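Local coordinates for protein GH61E (Thielavia terrestris, PDB 3EJA) that oxidatively cleaves the glycosidic bonds of crystalline and amorphous polysaccharides as a lytic polysaccharide monooxygenase that depends on active-site copper, at residues Pro71-Met76 with Gly177-Thr182; Tyr2-Val7 with Ser117-Pro122. All blocks are in the same frame, centred on the assembly; numbering follows the deposited sequence.

Both contacts are buried, and strand 72-78 joins them, turning a different face to each. In contact 1 its odd-numbered side chains, Gln-73 and Tyr-75, meet the loop segment 177-182 through polar groups on the side of the five-stranded sheet turned away from the sandwich interior. Contact 2 lies between the sheets and is wholly apolar: Trp-4 and Phe-119 come from the two outer strands of the three-stranded sheet. Val-72 and Phe-74, on the other face of the strand, reach it, with Phe-74 CZ 3.7 Å from Val-121 CG2 and Val-72 CG2 3.9 Å from Phe-119 CE2. The two contact centres are about 17 Å apart.

Contact 1 of 2, residues Pro71-Met76 with Gly177-Thr182; sequences PVQFYM and GAYSAT
Tyr-75 and Tyr-179 meet hydroxyl to hydroxyl where a long loop packs on the outer face of the five-stranded sheet of this fibronectin type III-like beta sandwich, the AA9 fold. A hydrogen bond runs from Tyr-75 OH to Tyr-179 OH over 2.8 Å. The two side chains arrive from opposite directions, and the Tyr-75 oxygen sits at the edge of the Tyr-179 ring, near its plane. Tyrosine suits both places, since two rigid rings, one from each side, bring their hydroxyls together although Tyr-75 CA and Tyr-179 CA lie 13.4 Å apart. Tyr-179 does its share with CG anti to its carbonyl carbon (chi1 -63°), which sends the ring in toward the strand.

A second polar group gathers round the same oxygen. Gln-73 and Tyr-179 run alongside each other, pointing opposite ways, which brings Gln-73 NE2 to 3.1 Å from Tyr-179 OH. That amide nitrogen is bonded to Glu-137 OE2 and Pro-201 O, while OE1 accepts from Asn-200 ND2; the amide is thus held from both ends. Tyr-179 OH is also hydrogen-bonded to Glu-137 OE2, so a carboxylate oxygen, probably charged, is shared by amide and phenol. A phenylalanine in place of this tyrosine would probably leave the buried Tyr-75 hydroxyl without its acceptor and Glu-137 with one partner fewer.

Apolar contact adds less. Phe-175 meets both tyrosine rings edge-to-face, whereas the rings themselves approach each other near their hydroxyl ends, Tyr-75 CZ lying 4.4 Å from Tyr-179 CZ.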
loop_
_atom_site.group_PDB
_atom_site.type_symbol
_atom_site.label_atom_id
_atom_site.label_comp_id
_atom_site.label_asym_id
_atom_site.label_seq_id
_atom_site.Cartn_x
_atom_site.Cartn_y
_atom_site.Cartn_z
ATOM N N PRO A 71 -9.057 -5.982 -0.654
ATOM C CA PRO A 71 -8.897 -4.603 -0.202
ATOM C C PRO A 71 -7.703 -3.865 -0.820
ATOM O O PRO A 71 -6.681 -4.483 -1.154
ATOM C CB PRO A 71 -8.653 -4.764 1.304
ATOM C CG PRO A 71 -7.940 -6.078 1.411
ATOM C CD PRO A 71 -8.568 -6.951 0.352
ATOM N N VAL A 72 -7.857 -2.548 -0.941
ATOM C CA VAL A 72 -6.769 -1.621 -1.244
ATOM C C VAL A 72 -6.423 -0.889 0.051
ATOM O O VAL A 72 -7.316 -0.406 0.771
ATOM C CB VAL A 72 -7.186 -0.597 -2.346
ATOM C CG1 VAL A 72 -6.175 0.557 -2.456
ATOM C CG2 VAL A 72 -7.335 -1.299 -3.693
ATOM N N GLN A 73 -5.128 -0.818 0.359
ATOM C CA GLN A 73 -4.652 -0.094 1.530
ATOM C C GLN A 73 -3.429 0.743 1.164
ATOM O O GLN A 73 -2.661 0.358 0.276
ATOM C CB GLN A 73 -4.321 -1.076 2.669
ATOM C CG GLN A 73 -5.436 -2.123 2.918
ATOM C CD GLN A 73 -5.292 -2.866 4.229
ATOM O OE1 GLN A 73 -6.221 -2.890 5.032
ATOM N NE2 GLN A 73 -4.125 -3.474 4.458
ATOM N N PHE A 74 -3.276 1.894 1.822
ATOM C CA PHE A 74 -2.084 2.734 1.640
ATOM C C PHE A 74 -1.419 3.005 2.986
ATOM O O PHE A 74 -2.103 3.246 3.981
ATOM C CB PHE A 74 -2.428 4.060 0.927
ATOM C CG PHE A 74 -2.904 3.872 -0.488
ATOM C CD1 PHE A 74 -1.991 3.722 -1.530
ATOM C CD2 PHE A 74 -4.270 3.809 -0.773
ATOM C CE1 PHE A 74 -2.422 3.528 -2.843
ATOM C CE2 PHE A 74 -4.715 3.603 -2.077
ATOM C CZ PHE A 74 -3.793 3.463 -3.117
ATOM N N TYR A 75 -0.087 2.948 3.006
ATOM C CA TYR A 75 0.688 3.277 4.194
ATOM C C TYR A 75 1.728 4.345 3.853
ATOM O O TYR A 75 2.082 4.532 2.693
ATOM C CB TYR A 75 1.440 2.052 4.718
ATOM C CG TYR A 75 0.620 0.895 5.260
ATOM C CD1 TYR A 75 -0.123 0.061 4.407
ATOM C CD2 TYR A 75 0.648 0.592 6.617
ATOM C CE1 TYR A 75 -0.848 -1.044 4.914
ATOM C CE2 TYR A 75 -0.066 -0.498 7.137
ATOM C CZ TYR A 75 -0.804 -1.308 6.287
ATOM O OH TYR A 75 -1.477 -2.379 6.826
ATOM N N MET A 76 2.218 5.036 4.877
ATOM C CA MET A 76 3.298 6.006 4.724
ATOM C C MET A 76 4.382 5.785 5.780
ATOM O O MET A 76 4.113 5.221 6.840
ATOM C CB MET A 76 2.757 7.435 4.831
ATOM C CG MET A 76 1.838 7.848 3.679
ATOM S SD MET A 76 1.146 9.493 3.920
ATOM C CE MET A 76 2.536 10.513 3.373
ATOM N N GLY A 177 6.633 -7.935 8.984
ATOM C CA GLY A 177 6.385 -7.840 10.409
ATOM C C GLY A 177 4.917 -7.639 10.719
ATOM O O GLY A 177 4.377 -8.275 11.640
ATOM N N ALA A 178 4.268 -6.765 9.950
ATOM C CA ALA A 178 2.888 -6.357 10.219
ATOM C C ALA A 178 1.865 -7.460 9.971
ATOM O O ALA A 178 0.835 -7.493 10.639
ATOM C CB ALA A 178 2.530 -5.126 9.394
ATOM N N TYR A 179 2.147 -8.333 9.003
ATOM C CA TYR A 179 1.195 -9.352 8.557
ATOM C C TYR A 179 1.640 -10.765 8.914
ATOM O O TYR A 179 2.831 -11.092 8.863
ATOM C CB TYR A 179 0.998 -9.294 7.035
ATOM C CG TYR A 179 0.401 -8.010 6.493
ATOM C CD1 TYR A 179 -0.281 -7.112 7.326
ATOM C CD2 TYR A 179 0.500 -7.706 5.136
ATOM C CE1 TYR A 179 -0.834 -5.928 6.814
ATOM C CE2 TYR A 179 -0.057 -6.533 4.615
ATOM C CZ TYR A 179 -0.713 -5.651 5.454
ATOM O OH TYR A 179 -1.260 -4.488 4.945
ATOM N N SER A 180 0.669 -11.603 9.252
ATOM C CA SER A 180 0.921 -13.030 9.379
ATOM C C SER A 180 0.087 -13.773 8.336
ATOM O O SER A 180 -1.012 -13.328 7.985
ATOM C CB SER A 180 0.561 -13.487 10.797
ATOM O OG SER A 180 0.330 -14.880 10.870
ATOM N N ALA A 181 0.610 -14.900 7.861
ATOM C CA ALA A 181 -0.075 -15.721 6.855
ATOM C C ALA A 181 -1.439 -16.252 7.302
ATOM O O ALA A 181 -2.239 -16.682 6.469
ATOM C CB ALA A 181 0.824 -16.875 6.393
ATOM N N THR A 182 -1.711 -16.224 8.607
ATOM C CA THR A 182 -3.000 -16.709 9.127
ATOM C C THR A 182 -3.948 -15.578 9.545
ATOM O O THR A 182 -5.027 -15.839 10.085
ATOM C CB THR A 182 -2.834 -17.724 10.300
ATOM O OG1 THR A 182 -2.106 -17.106 11.372
ATOM C CG2 THR A 182 -2.115 -18.992 9.840
#

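Contact 2 of 2, residues Tyr2-Val7 with Ser117-Pro122; sequences YTWPRV and SSFAVP
Trp-4 turns the outer edge of its six-membered ring toward one face of Phe-119, and the two side chains lie nearly perpendicular. It is an offset edge-to-face pair: the ring planes stand 63° apart and the centroids are separated by 5.2 Å. Trp-4 CH2 lies over the phenyl face but displaced toward its rim, and CZ3 and CH2 both approach Phe-119 CD1, each to 3.6 Å.

The two residues belong to the outer strands, 3-7 and 118-122, of the three-stranded antiparallel sheet of the beta sandwich, with strand 57-63 running between them. Large rings are what this position needs, because they must meet inside the sandwich across the width of that middle strand. Phe-119 leaves its backbone toward Trp-4, whereas in Trp-4 CG lies beside the backbone N (chi1 -74°), which swings the far edge of the indole toward Phe-119.

The same indole rests on Ala-136 and Gln-138 of the opposing sheet, and its NE1 makes a weak hydrogen bond to the carbonyl oxygen of Tyr-153, a ligand of the bound magnesium and probably of copper in the working enzyme. Lys-116 makes a cation-pi contact with the Phe-119 ring.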
loop_
_atom_site.group_PDB
_atom_site.type_symbol
_atom_site.label_atom_id
_atom_site.label_comp_id
_atom_site.label_asym_id
_atom_site.label_seq_id
_atom_site.Cartn_x
_atom_site.Cartn_y
_atom_site.Cartn_z
ATOM N N TYR A 2 -1.526 -6.830 -11.936
ATOM C CA TYR A 2 -1.433 -5.402 -12.191
ATOM C C TYR A 2 -0.280 -4.808 -11.414
ATOM O O TYR A 2 0.090 -5.296 -10.344
ATOM C CB TYR A 2 -2.745 -4.663 -11.858
ATOM C CG TYR A 2 -3.639 -5.353 -10.836
ATOM C CD1 TYR A 2 -4.593 -6.298 -11.245
ATOM C CD2 TYR A 2 -3.541 -5.059 -9.476
ATOM C CE1 TYR A 2 -5.420 -6.942 -10.324
ATOM C CE2 TYR A 2 -4.375 -5.699 -8.540
ATOM C CZ TYR A 2 -5.309 -6.637 -8.982
ATOM O OH TYR A 2 -6.137 -7.277 -8.088
ATOM N N THR A 3 0.283 -3.749 -11.978
ATOM C CA THR A 3 1.313 -2.978 -11.311
ATOM C C THR A 3 0.676 -1.746 -10.670
ATOM O O THR A 3 -0.481 -1.399 -10.967
ATOM C CB THR A 3 2.400 -2.530 -12.321
ATOM O OG1 THR A 3 1.779 -1.804 -13.383
ATOM C CG2 THR A 3 3.131 -3.737 -12.904
ATOM N N TRP A 4 1.434 -1.087 -9.797
ATOM C CA TRP A 4 1.094 0.245 -9.297
ATOM C C TRP A 4 2.215 1.206 -9.768
ATOM O O TRP A 4 3.087 1.577 -8.974
ATOM C CB TRP A 4 1.043 0.235 -7.766
ATOM C CG TRP A 4 -0.146 -0.421 -7.111
ATOM C CD1 TRP A 4 -0.195 -1.676 -6.573
ATOM C CD2 TRP A 4 -1.434 0.170 -6.871
ATOM N NE1 TRP A 4 -1.437 -1.912 -6.028
ATOM C CE2 TRP A 4 -2.215 -0.795 -6.190
ATOM C CE3 TRP A 4 -2.005 1.416 -7.168
ATOM C CZ2 TRP A 4 -3.541 -0.553 -5.801
ATOM C CZ3 TRP A 4 -3.323 1.662 -6.777
ATOM C CH2 TRP A 4 -4.077 0.675 -6.106
ATOM N N PRO A 5 2.221 1.572 -11.071
ATOM C CA PRO A 5 3.427 2.180 -11.662
ATOM C C PRO A 5 3.595 3.707 -11.526
ATOM O O PRO A 5 4.704 4.211 -11.726
ATOM C CB PRO A 5 3.302 1.805 -13.140
ATOM C CG PRO A 5 1.800 1.810 -13.397
ATOM C CD PRO A 5 1.147 1.395 -12.073
ATOM N N ARG A 6 2.519 4.428 -11.204
ATOM C CA ARG A 6 2.510 5.893 -11.318
ATOM C C ARG A 6 1.734 6.604 -10.220
ATOM O O ARG A 6 0.736 6.081 -9.701
ATOM C CB ARG A 6 1.868 6.319 -12.651
ATOM C CG ARG A 6 2.578 5.891 -13.914
ATOM C CD ARG A 6 1.782 6.264 -15.174
ATOM N NE ARG A 6 0.645 5.374 -15.405
ATOM C CZ ARG A 6 -0.631 5.755 -15.440
ATOM N NH1 ARG A 6 -0.971 7.029 -15.272
ATOM N NH2 ARG A 6 -1.581 4.850 -15.648
ATOM N N VAL A 7 2.171 7.821 -9.910
ATOM C CA VAL A 7 1.416 8.729 -9.046
ATOM C C VAL A 7 1.145 10.036 -9.792
ATOM O O VAL A 7 1.961 10.461 -10.625
ATOM C CB VAL A 7 2.120 9.008 -7.688
ATOM C CG1 VAL A 7 1.934 7.823 -6.739
ATOM C CG2 VAL A 7 3.605 9.348 -7.882
ATOM N N SER A 117 -8.688 2.169 -12.016
ATOM C CA SER A 117 -7.249 2.376 -12.214
ATOM C C SER A 117 -6.725 3.512 -11.341
ATOM O O SER A 117 -5.554 3.521 -10.961
ATOM C CB SER A 117 -6.947 2.689 -13.684
ATOM O OG SER A 117 -7.488 1.710 -14.550
ATOM N N SER A 118 -7.604 4.463 -11.036
ATOM C CA SER A 118 -7.254 5.676 -10.304
ATOM C C SER A 118 -7.730 5.629 -8.846
ATOM O O SER A 118 -8.917 5.439 -8.588
ATOM C CB SER A 118 -7.877 6.883 -11.013
ATOM O OG SER A 118 -7.632 8.073 -10.299
ATOM N N PHE A 119 -6.797 5.830 -7.912
ATOM C CA PHE A 119 -7.096 5.764 -6.479
ATOM C C PHE A 119 -6.698 7.024 -5.721
ATOM O O PHE A 119 -5.548 7.461 -5.783
ATOM C CB PHE A 119 -6.460 4.509 -5.860
ATOM C CG PHE A 119 -7.071 3.237 -6.358
ATOM C CD1 PHE A 119 -6.666 2.681 -7.573
ATOM C CD2 PHE A 119 -8.092 2.619 -5.642
ATOM C CE1 PHE A 119 -7.257 1.513 -8.051
ATOM C CE2 PHE A 119 -8.683 1.445 -6.112
ATOM C CZ PHE A 119 -8.263 0.894 -7.313
ATOM N N ALA A 120 -7.672 7.592 -5.011
ATOM C CA ALA A 120 -7.482 8.803 -4.210
ATOM C C ALA A 120 -6.892 8.500 -2.828
ATOM O O ALA A 120 -7.524 7.826 -2.003
ATOM C CB ALA A 120 -8.813 9.560 -4.082
ATOM N N VAL A 121 -5.674 8.988 -2.590
ATOM C CA VAL A 121 -4.985 8.764 -1.311
ATOM C C VAL A 121 -4.933 10.057 -0.516
ATOM O O VAL A 121 -4.228 10.995 -0.906
ATOM C CB VAL A 121 -3.539 8.227 -1.473
ATOM C CG1 VAL A 121 -2.978 7.792 -0.117
ATOM C CG2 VAL A 121 -3.492 7.075 -2.466
ATOM N N PRO A 122 -5.653 10.093 0.617
ATOM C CA PRO A 122 -5.647 11.280 1.469
ATOM C C PRO A 122 -4.333 11.381 2.247
ATOM O O PRO A 122 -3.981 10.474 3.008
ATOM C CB PRO A 122 -6.827 11.034 2.418
ATOM C CG PRO A 122 -6.889 9.514 2.544
ATOM C CD PRO A 122 -6.474 8.996 1.182
#